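Local coordinates for protein (sliding clamp) (Enterobacteria phage RB69, PDB 1B77), which probably encircles DNA as a ring-shaped trimer and tethers the phage DNA polymerase to its template, making replication processive, at residues Q125-A139 / G151-Y165. Numbering follows the deposited sequence.
Sequences QLLRVSRGLQIDTIA and GYNKVEDSGLTRPKY
Gln125, extended from the helix, brings its amide to the hydroxyl end of Tyr165. The amide and ring planes stand nearly perpendicular, and Gln125 OE1 accepts from Tyr165 OH in the ring plane; the modelled separation of 2.4 Å is too short to be taken literally. The same oxygen accepts from Ser88 of a neighbouring subunit. Next along the helix, Leu126 CD1 meets Tyr165 CE2 obliquely, and Val129 then lays CG1 over the centre of the Tyr165 ring, a CH-pi contact 3.8 Å from the centroid. With CG anti to the backbone N (chi1 180°), the Tyr165 ring reaches helix 120-132, against Leu126 and Val129.

Past the helix end, Leu133 O takes a bond from Lys164 NZ (3.1 Å), which arrives from above the carbonyl plane. Ile135 then packs in two directions: CD1 against Tyr165 CB, CG2 against the bare CA of Gly151 (3.6 Å). Asp136 and Thr137 both face Tyr152, a classic beta bulge whose bonds from Asp136 N and Thr137 N to Tyr152 O are weak. The firm bond of the pair runs back from Tyr152 N to Thr137 O at 2.8 Å. Asp136 CG sits between its backbone N and carbonyl carbon (chi1 61°), which lets Asp136 OD1 receive Lys154 N on its syn lone pair at 2.6 Å and hold the start of the loop that leaves the hairpin. Thr137 CG2 rests on Lys154 CB, and Ala139 CB touches the edge of the Tyr152 ring.

Tyr165 also pairs with a strand of the neighbouring subunit, so the sheet continues across the interface. The chemistry therefore divides: polar bonds fix the open end of the hairpin, where strand 146-152 runs out into the loop, whereas apolar packing by Leu126, Val129 and Ile135 sets Tyr165 between helix and interface, consistent with a closed clamp ring.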
loop_
_atom_site.group_PDB
_atom_site.type_symbol
_atom_site.label_atom_id
_atom_site.label_comp_id
_atom_site.label_asym_id
_atom_site.label_seq_id
_atom_site.Cartn_x
_atom_site.Cartn_y
_atom_site.Cartn_z
ATOM N N GLN A 125 14.734 -2.348 16.510
ATOM C CA GLN A 125 13.701 -2.021 17.492
ATOM C C GLN A 125 13.675 -0.534 17.814
ATOM O O GLN A 125 12.604 0.062 17.923
ATOM C CB GLN A 125 13.893 -2.800 18.797
ATOM C CG GLN A 125 12.769 -2.534 19.807
ATOM C CD GLN A 125 12.980 -3.246 21.129
ATOM O OE1 GLN A 125 13.851 -2.876 21.912
ATOM N NE2 GLN A 125 12.181 -4.275 21.382
ATOM N N LEU A 126 14.854 0.055 17.984
ATOM C CA LEU A 126 14.954 1.481 18.283
ATOM C C LEU A 126 14.268 2.298 17.183
ATOM O O LEU A 126 13.510 3.224 17.461
ATOM C CB LEU A 126 16.423 1.904 18.384
ATOM C CG LEU A 126 16.672 3.413 18.521
ATOM C CD1 LEU A 126 16.109 3.901 19.842
ATOM C CD2 LEU A 126 18.167 3.712 18.426
ATOM N N LEU A 127 14.542 1.947 15.932
ATOM C CA LEU A 127 13.952 2.648 14.801
ATOM C C LEU A 127 12.447 2.377 14.682
ATOM O O LEU A 127 11.670 3.278 14.371
ATOM C CB LEU A 127 14.673 2.245 13.506
ATOM C CG LEU A 127 16.059 2.858 13.267
ATOM C CD1 LEU A 127 16.917 2.756 14.507
ATOM C CD2 LEU A 127 16.724 2.158 12.099
ATOM N N ARG A 128 12.043 1.139 14.946
ATOM C CA ARG A 128 10.637 0.759 14.859
ATOM C C ARG A 128 9.795 1.471 15.910
ATOM O O ARG A 128 8.784 2.091 15.592
ATOM C CB ARG A 128 10.468 -0.753 15.056
ATOM C CG ARG A 128 11.110 -1.663 14.005
ATOM C CD ARG A 128 10.384 -1.649 12.681
ATOM N NE ARG A 128 10.953 -2.616 11.742
ATOM C CZ ARG A 128 10.758 -3.931 11.797
ATOM N NH1 ARG A 128 9.999 -4.462 12.752
ATOM N NH2 ARG A 128 11.330 -4.723 10.901
ATOM N N VAL A 129 10.210 1.377 17.169
ATOM C CA VAL A 129 9.448 1.985 18.249
ATOM C C VAL A 129 9.554 3.515 18.329
ATOM O O VAL A 129 8.621 4.180 18.780
ATOM C CB VAL A 129 9.842 1.367 19.610
ATOM C CG1 VAL A 129 11.216 1.848 20.028
ATOM C CG2 VAL A 129 8.806 1.718 20.656
ATOM N N SER A 130 10.674 4.077 17.888
ATOM C CA SER A 130 10.834 5.529 17.928
ATOM C C SER A 130 9.688 6.230 17.204
ATOM O O SER A 130 9.148 7.223 17.688
ATOM C CB SER A 130 12.169 5.946 17.303
ATOM O OG SER A 130 13.233 5.794 18.233
ATOM N N ARG A 131 9.316 5.704 16.044
ATOM C CA ARG A 131 8.234 6.280 15.259
ATOM C C ARG A 131 6.876 6.171 15.952
ATOM O O ARG A 131 6.034 7.055 15.822
ATOM C CB ARG A 131 8.167 5.605 13.880
ATOM C CG ARG A 131 9.058 6.254 12.829
ATOM C CD ARG A 131 10.220 5.370 12.396
ATOM N NE ARG A 131 9.787 4.119 11.770
ATOM C CZ ARG A 131 10.606 3.293 11.118
ATOM N NH1 ARG A 131 11.899 3.579 11.014
ATOM N NH2 ARG A 131 10.140 2.166 10.591
ATOM N N GLY A 132 6.669 5.085 16.689
ATOM C CA GLY A 132 5.401 4.880 17.373
ATOM C C GLY A 132 5.198 5.660 18.660
ATOM O O GLY A 132 4.062 5.827 19.111
ATOM N N LEU A 133 6.291 6.131 19.257
ATOM C CA LEU A 133 6.232 6.898 20.502
ATOM C C LEU A 133 6.691 8.335 20.271
ATOM O O LEU A 133 6.987 9.057 21.219
ATOM C CB LEU A 133 7.134 6.262 21.565
ATOM C CG LEU A 133 6.786 4.877 22.111
ATOM C CD1 LEU A 133 7.942 4.356 22.953
ATOM C CD2 LEU A 133 5.513 4.962 22.932
ATOM N N GLN A 134 6.743 8.736 19.007
ATOM C CA GLN A 134 7.180 10.074 18.623
ATOM C C GLN A 134 8.516 10.440 19.246
ATOM O O GLN A 134 8.688 11.543 19.767
ATOM C CB GLN A 134 6.147 11.139 19.008
ATOM C CG GLN A 134 4.765 10.946 18.415
ATOM C CD GLN A 134 3.899 10.079 19.291
ATOM O OE1 GLN A 134 3.633 10.423 20.440
ATOM N NE2 GLN A 134 3.456 8.944 18.759
ATOM N N ILE A 135 9.459 9.506 19.213
ATOM C CA ILE A 135 10.783 9.775 19.748
ATOM C C ILE A 135 11.531 10.494 18.633
ATOM O O ILE A 135 11.779 9.920 17.574
ATOM C CB ILE A 135 11.523 8.470 20.120
ATOM C CG1 ILE A 135 10.772 7.753 21.248
ATOM C CG2 ILE A 135 12.960 8.788 20.547
ATOM C CD1 ILE A 135 11.399 6.450 21.703
ATOM N N ASP A 136 11.867 11.759 18.865
ATOM C CA ASP A 136 12.571 12.549 17.866
ATOM C C ASP A 136 14.036 12.773 18.230
ATOM O O ASP A 136 14.796 13.364 17.455
ATOM C CB ASP A 136 11.871 13.897 17.687
ATOM C CG ASP A 136 11.850 14.721 18.965
ATOM O OD1 ASP A 136 12.185 14.177 20.039
ATOM O OD2 ASP A 136 11.479 15.916 18.897
ATOM N N THR A 137 14.438 12.296 19.402
ATOM C CA THR A 137 15.811 12.468 19.845
ATOM C C THR A 137 16.217 11.381 20.824
ATOM O O THR A 137 15.430 10.975 21.679
ATOM C CB THR A 137 16.000 13.821 20.550
ATOM O OG1 THR A 137 15.296 13.800 21.795
ATOM C CG2 THR A 137 15.449 14.961 19.706
ATOM N N ILE A 138 17.449 10.906 20.693
ATOM C CA ILE A 138 17.962 9.886 21.595
ATOM C C ILE A 138 19.216 10.427 22.265
ATOM O O ILE A 138 19.847 11.355 21.762
ATOM C CB ILE A 138 18.337 8.579 20.858
ATOM C CG1 ILE A 138 19.471 8.844 19.871
ATOM C CG2 ILE A 138 17.126 8.022 20.135
ATOM C CD1 ILE A 138 20.058 7.591 19.265
ATOM N N ALA A 139 19.564 9.844 23.404
ATOM C CA ALA A 139 20.754 10.238 24.138
ATOM C C ALA A 139 21.531 8.990 24.545
ATOM O O ALA A 139 20.978 8.076 25.158
ATOM C CB ALA A 139 20.370 11.041 25.376
ATOM N N GLY A 151 15.425 7.313 24.700
ATOM C CA GLY A 151 14.688 7.999 23.653
ATOM C C GLY A 151 13.700 8.983 24.240
ATOM O O GLY A 151 12.982 8.655 25.183
ATOM N N TYR A 152 13.655 10.191 23.682
ATOM C CA TYR A 152 12.755 11.223 24.180
ATOM C C TYR A 152 11.943 11.900 23.084
ATOM O O TYR A 152 12.193 11.720 21.894
ATOM C CB TYR A 152 13.535 12.329 24.895
ATOM C CG TYR A 152 14.533 11.886 25.935
ATOM C CD1 TYR A 152 15.793 11.410 25.569
ATOM C CD2 TYR A 152 14.235 11.990 27.287
ATOM C CE1 TYR A 152 16.734 11.056 26.536
ATOM C CE2 TYR A 152 15.163 11.640 28.259
ATOM C CZ TYR A 152 16.407 11.175 27.881
ATOM O OH TYR A 152 17.317 10.842 28.855
ATOM N N ASN A 153 10.965 12.692 23.515
ATOM C CA ASN A 153 10.142 13.466 22.598
ATOM C C ASN A 153 10.488 14.910 22.933
ATOM O O ASN A 153 9.838 15.537 23.769
ATOM C CB ASN A 153 8.652 13.232 22.838
ATOM C CG ASN A 153 7.790 13.909 21.783
ATOM O OD1 ASN A 153 8.020 15.064 21.430
ATOM N ND2 ASN A 153 6.795 13.191 21.275
ATOM N N LYS A 154 11.540 15.408 22.291
ATOM C CA LYS A 154 12.043 16.766 22.480
ATOM C C LYS A 154 10.947 17.838 22.486
ATOM O O LYS A 154 11.017 18.814 23.238
ATOM C CB LYS A 154 13.054 17.077 21.374
ATOM C CG LYS A 154 13.718 18.441 21.466
ATOM C CD LYS A 154 14.712 18.510 22.601
ATOM C CE LYS A 154 15.510 19.792 22.531
ATOM N NZ LYS A 154 16.549 19.841 23.597
ATOM N N VAL A 155 9.932 17.650 21.650
ATOM C CA VAL A 155 8.842 18.609 21.553
ATOM C C VAL A 155 8.129 18.858 22.886
ATOM O O VAL A 155 8.008 20.002 23.334
ATOM C CB VAL A 155 7.807 18.156 20.508
ATOM C CG1 VAL A 155 6.727 19.217 20.356
ATOM C CG2 VAL A 155 8.496 17.903 19.172
ATOM N N GLU A 156 7.669 17.787 23.522
ATOM C CA GLU A 156 6.961 17.909 24.788
ATOM C C GLU A 156 7.875 17.699 25.998
ATOM O O GLU A 156 7.423 17.763 27.140
ATOM C CB GLU A 156 5.820 16.891 24.833
ATOM C CG GLU A 156 6.298 15.463 24.998
ATOM C CD GLU A 156 5.172 14.448 24.924
ATOM O OE1 GLU A 156 4.123 14.666 25.574
ATOM O OE2 GLU A 156 5.348 13.423 24.222
ATOM N N ASP A 157 9.155 17.448 25.743
ATOM C CA ASP A 157 10.119 17.213 26.813
ATOM C C ASP A 157 11.414 17.938 26.484
ATOM O O ASP A 157 12.481 17.336 26.371
ATOM C CB ASP A 157 10.356 15.707 26.958
ATOM C CG ASP A 157 11.334 15.366 28.065
ATOM O OD1 ASP A 157 11.290 16.012 29.133
ATOM O OD2 ASP A 157 12.141 14.436 27.867
ATOM N N SER A 158 11.293 19.251 26.342
ATOM C CA SER A 158 12.404 20.136 26.011
ATOM C C SER A 158 13.727 19.862 26.737
ATOM O O SER A 158 14.795 20.147 26.196
ATOM C CB SER A 158 11.972 21.589 26.252
ATOM O OG SER A 158 12.949 22.499 25.785
ATOM N N GLY A 159 13.665 19.308 27.945
ATOM C CA GLY A 159 14.889 19.041 28.690
ATOM C C GLY A 159 15.409 17.610 28.693
ATOM O O GLY A 159 16.422 17.314 29.338
ATOM N N LEU A 160 14.725 16.722 27.976
ATOM C CA LEU A 160 15.119 15.316 27.898
ATOM C C LEU A 160 15.275 14.689 29.272
ATOM O O LEU A 160 16.355 14.222 29.627
ATOM C CB LEU A 160 16.431 15.167 27.122
ATOM C CG LEU A 160 16.383 15.391 25.609
ATOM C CD1 LEU A 160 15.890 16.787 25.301
ATOM C CD2 LEU A 160 17.773 15.181 25.025
ATOM N N THR A 161 14.192 14.670 30.041
ATOM C CA THR A 161 14.228 14.099 31.383
ATOM C C THR A 161 13.198 12.992 31.561
ATOM O O THR A 161 13.109 12.370 32.623
ATOM C CB THR A 161 13.970 15.171 32.460
ATOM O OG1 THR A 161 12.625 15.649 32.347
ATOM C CG2 THR A 161 14.927 16.336 32.295
ATOM N N ARG A 162 12.408 12.754 30.521
ATOM C CA ARG A 162 11.390 11.718 30.579
ATOM C C ARG A 162 11.528 10.767 29.400
ATOM O O ARG A 162 10.893 10.941 28.362
ATOM C CB ARG A 162 9.992 12.351 30.597
ATOM C CG ARG A 162 9.738 13.221 31.825
ATOM C CD ARG A 162 8.306 13.759 31.884
ATOM N NE ARG A 162 8.033 14.806 30.898
ATOM C CZ ARG A 162 8.633 15.995 30.874
ATOM N NH1 ARG A 162 9.555 16.305 31.782
ATOM N NH2 ARG A 162 8.303 16.886 29.945
ATOM N N PRO A 163 12.378 9.741 29.545
ATOM C CA PRO A 163 12.561 8.782 28.455
ATOM C C PRO A 163 11.325 7.922 28.243
ATOM O O PRO A 163 10.705 7.453 29.198
ATOM C CB PRO A 163 13.759 7.965 28.918
ATOM C CG PRO A 163 13.585 7.960 30.405
ATOM C CD PRO A 163 13.245 9.406 30.688
ATOM N N LYS A 164 10.969 7.726 26.982
ATOM C CA LYS A 164 9.820 6.914 26.622
ATOM C C LYS A 164 10.332 5.535 26.229
ATOM O O LYS A 164 9.565 4.577 26.116
ATOM C CB LYS A 164 9.077 7.562 25.454
ATOM C CG LYS A 164 8.746 9.033 25.706
ATOM C CD LYS A 164 7.782 9.589 24.676
ATOM C CE LYS A 164 6.402 8.966 24.825
ATOM N NZ LYS A 164 5.440 9.484 23.815
ATOM N N TYR A 165 11.645 5.451 26.034
ATOM C CA TYR A 165 12.293 4.205 25.653
ATOM C C TYR A 165 13.737 4.141 26.152
ATOM O O TYR A 165 14.412 5.169 26.297
ATOM C CB TYR A 165 12.278 4.061 24.136
ATOM C CG TYR A 165 12.934 2.803 23.617
ATOM C CD1 TYR A 165 12.316 1.565 23.747
ATOM C CD2 TYR A 165 14.155 2.863 22.951
ATOM C CE1 TYR A 165 12.896 0.416 23.219
ATOM C CE2 TYR A 165 14.744 1.724 22.422
ATOM C CZ TYR A 165 14.108 0.506 22.555
ATOM O OH TYR A 165 14.685 -0.616 22.008
#